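Local coordinates for adenosine monophosphate-protein transferase (Thermoplasma acidophilum, PDB 1RLH), which is of unestablished function but may act on adenosine or adenosine monophosphate, as an adenosine-specific kinase or a protein adenylyltransferase, at residues 69-74 with 81-86. Residues are numbered along the deposited sequence; the frame is centred on the assembly and turned at random.
Sequences IRYDGN and ACIENI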
loop_
_atom_site.group_PDB
_atom_site.type_symbol
_atom_site.label_atom_id
_atom_site.label_comp_id
_atom_site.label_asym_id
_atom_site.label_seq_id
_atom_site.Cartn_x
_atom_site.Cartn_y
_atom_site.Cartn_z
ATOM N N ILE A 69 -7.567 -10.002 -4.533
ATOM C CA ILE A 69 -7.083 -8.634 -4.491
ATOM C C ILE A 69 -8.352 -7.852 -4.810
ATOM O O ILE A 69 -9.008 -8.112 -5.824
ATOM C CB ILE A 69 -6.013 -8.365 -5.578
ATOM C CG1 ILE A 69 -4.725 -9.124 -5.232
ATOM C CG2 ILE A 69 -5.746 -6.866 -5.696
ATOM C CD1 ILE A 69 -3.573 -8.879 -6.200
ATOM N N ARG A 70 -8.711 -6.928 -3.930
ATOM C CA ARG A 70 -9.915 -6.119 -4.093
ATOM C C ARG A 70 -9.511 -4.702 -4.484
ATOM O O ARG A 70 -8.433 -4.236 -4.115
ATOM C CB ARG A 70 -10.694 -6.096 -2.776
ATOM C CG ARG A 70 -11.004 -7.480 -2.213
ATOM C CD ARG A 70 -12.041 -8.206 -3.056
ATOM N NE ARG A 70 -12.394 -9.511 -2.501
ATOM C CZ ARG A 70 -13.479 -10.197 -2.848
ATOM N NH1 ARG A 70 -14.323 -9.698 -3.742
ATOM N NH2 ARG A 70 -13.719 -11.386 -2.312
ATOM N N TYR A 71 -10.373 -4.004 -5.217
ATOM C CA TYR A 71 -10.026 -2.658 -5.647
ATOM C C TYR A 71 -11.213 -1.733 -5.862
ATOM O O TYR A 71 -12.360 -2.169 -5.935
ATOM C CB TYR A 71 -9.203 -2.734 -6.939
ATOM C CG TYR A 71 -9.985 -3.265 -8.124
ATOM C CD1 TYR A 71 -10.790 -2.420 -8.889
ATOM C CD2 TYR A 71 -9.949 -4.619 -8.457
ATOM C CE1 TYR A 71 -11.546 -2.914 -9.959
ATOM C CE2 TYR A 71 -10.700 -5.120 -9.523
ATOM C CZ TYR A 71 -11.494 -4.262 -10.265
ATOM O OH TYR A 71 -12.237 -4.753 -11.317
ATOM N N ASP A 72 -10.907 -0.444 -5.965
ATOM C CA ASP A 72 -11.893 0.604 -6.197
ATOM C C ASP A 72 -11.099 1.803 -6.705
ATOM O O ASP A 72 -9.872 1.827 -6.600
ATOM C CB ASP A 72 -12.626 0.976 -4.902
ATOM C CG ASP A 72 -13.949 0.237 -4.736
ATOM O OD1 ASP A 72 -14.811 0.340 -5.634
ATOM O OD2 ASP A 72 -14.136 -0.442 -3.701
ATOM N N GLY A 73 -11.791 2.792 -7.256
ATOM C CA GLY A 73 -11.106 3.965 -7.767
ATOM C C GLY A 73 -11.844 4.587 -8.934
ATOM O O GLY A 73 -12.889 4.086 -9.348
ATOM N N ASN A 74 -11.302 5.679 -9.466
ATOM C CA ASN A 74 -11.927 6.366 -10.592
ATOM C C ASN A 74 -10.931 6.612 -11.719
ATOM O O ASN A 74 -11.173 7.423 -12.609
ATOM C CB ASN A 74 -12.516 7.703 -10.135
ATOM C CG ASN A 74 -11.465 8.648 -9.589
ATOM O OD1 ASN A 74 -10.262 8.409 -9.727
ATOM N ND2 ASN A 74 -11.912 9.734 -8.968
ATOM N N ALA A 81 -2.261 0.032 -11.140
ATOM C CA ALA A 81 -1.002 0.123 -10.414
ATOM C C ALA A 81 -1.197 -0.407 -8.993
ATOM O O ALA A 81 -0.321 -1.087 -8.462
ATOM C CB ALA A 81 -0.513 1.567 -10.380
ATOM N N CYS A 82 -2.340 -0.097 -8.381
ATOM C CA CYS A 82 -2.630 -0.573 -7.023
ATOM C C CYS A 82 -2.733 -2.090 -6.991
ATOM O O CYS A 82 -2.255 -2.740 -6.063
ATOM C CB CYS A 82 -3.938 0.023 -6.495
ATOM S SG CYS A 82 -3.835 1.758 -6.032
ATOM N N ILE A 83 -3.379 -2.655 -8.004
ATOM C CA ILE A 83 -3.525 -4.101 -8.086
ATOM C C ILE A 83 -2.149 -4.742 -8.222
ATOM O O ILE A 83 -1.834 -5.706 -7.525
ATOM C CB ILE A 83 -4.412 -4.501 -9.296
ATOM C CG1 ILE A 83 -5.858 -4.066 -9.040
ATOM C CG2 ILE A 83 -4.341 -6.006 -9.528
ATOM C CD1 ILE A 83 -6.776 -4.202 -10.243
ATOM N N GLU A 84 -1.326 -4.198 -9.115
ATOM C CA GLU A 84 0.015 -4.735 -9.328
ATOM C C GLU A 84 0.852 -4.649 -8.049
ATOM O O GLU A 84 1.579 -5.583 -7.714
ATOM C CB GLU A 84 0.703 -3.975 -10.472
ATOM C CG GLU A 84 2.176 -4.338 -10.725
ATOM C CD GLU A 84 2.403 -5.798 -11.090
ATOM O OE1 GLU A 84 1.430 -6.503 -11.429
ATOM O OE2 GLU A 84 3.571 -6.239 -11.050
ATOM N N ASN A 85 0.749 -3.533 -7.334
ATOM C CA ASN A 85 1.512 -3.371 -6.102
ATOM C C ASN A 85 1.089 -4.374 -5.038
ATOM O O ASN A 85 1.934 -4.925 -4.337
ATOM C CB ASN A 85 1.388 -1.941 -5.571
ATOM C CG ASN A 85 2.145 -0.946 -6.425
ATOM O OD1 ASN A 85 3.161 -1.289 -7.032
ATOM N ND2 ASN A 85 1.668 0.295 -6.468
ATOM N N ILE A 86 -0.215 -4.609 -4.917
ATOM C CA ILE A 86 -0.723 -5.576 -3.946
ATOM C C ILE A 86 -0.195 -6.958 -4.324
ATOM O O ILE A 86 0.198 -7.742 -3.460
ATOM C CB ILE A 86 -2.274 -5.607 -3.933
ATOM C CG1 ILE A 86 -2.817 -4.328 -3.292
ATOM C CG2 ILE A 86 -2.780 -6.833 -3.161
ATOM C CD1 ILE A 86 -2.440 -4.171 -1.822
#
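Ile69 and Ile83 bury most of the surface where edge strand 69-73 of a five-stranded antiparallel sheet meets the helix that follows it, in the beta-alpha-beta crossover of strand 69-73, helix 76-89 and strand 94-100, which passes over strand 55-61. The helix turns back across one face of the sheet, so strand 69-73 and helix segment 81-86 run nearly antiparallel, at 157°, with their axes 8.9 Å apart at closest approach. The contact is apolar, without hydrogen bonds between the segments. Ile69 reaches the helix with both of its branches, and all three branch carbons gather on the methyl CG2 of Ile86: CG1 at 3.6 Å, CD1 at 3.7 Å and CG2 at 3.9 Å, the two side chains lying alongside and pointing opposite ways. CD1 of Ile69 also comes within 3.9 Å of the carbonyl O of Ile83, whereas the contact of Ile69 CG2 with Ile83 CG2 is looser, at 4.2 Å. Ile83 thus serves two strand residues: while its CG2 faces Ile69, its longer branch extends to Tyr71. The CG1 branch of Ile86 leads away from the strand; its side chain also packs on Val96 of strand 94-100 and Ser61 of strand 55-61. On the other side of strand 69-73, Arg70 forms salt bridges with Glu62 and Asp66. Tyr71 is the more exposed end of the contact, and Val79 of the same helix also touches its side chain. Chi1 of 66° sets the ring of Tyr71 against Ile83, so that one face meets CD1 in a CH-pi contact. That methyl stands 4.1 Å from the ring centroid, 29° off the normal, displaced from the centroid toward Tyr71 CD2, its nearest ring atom at 3.7 Å.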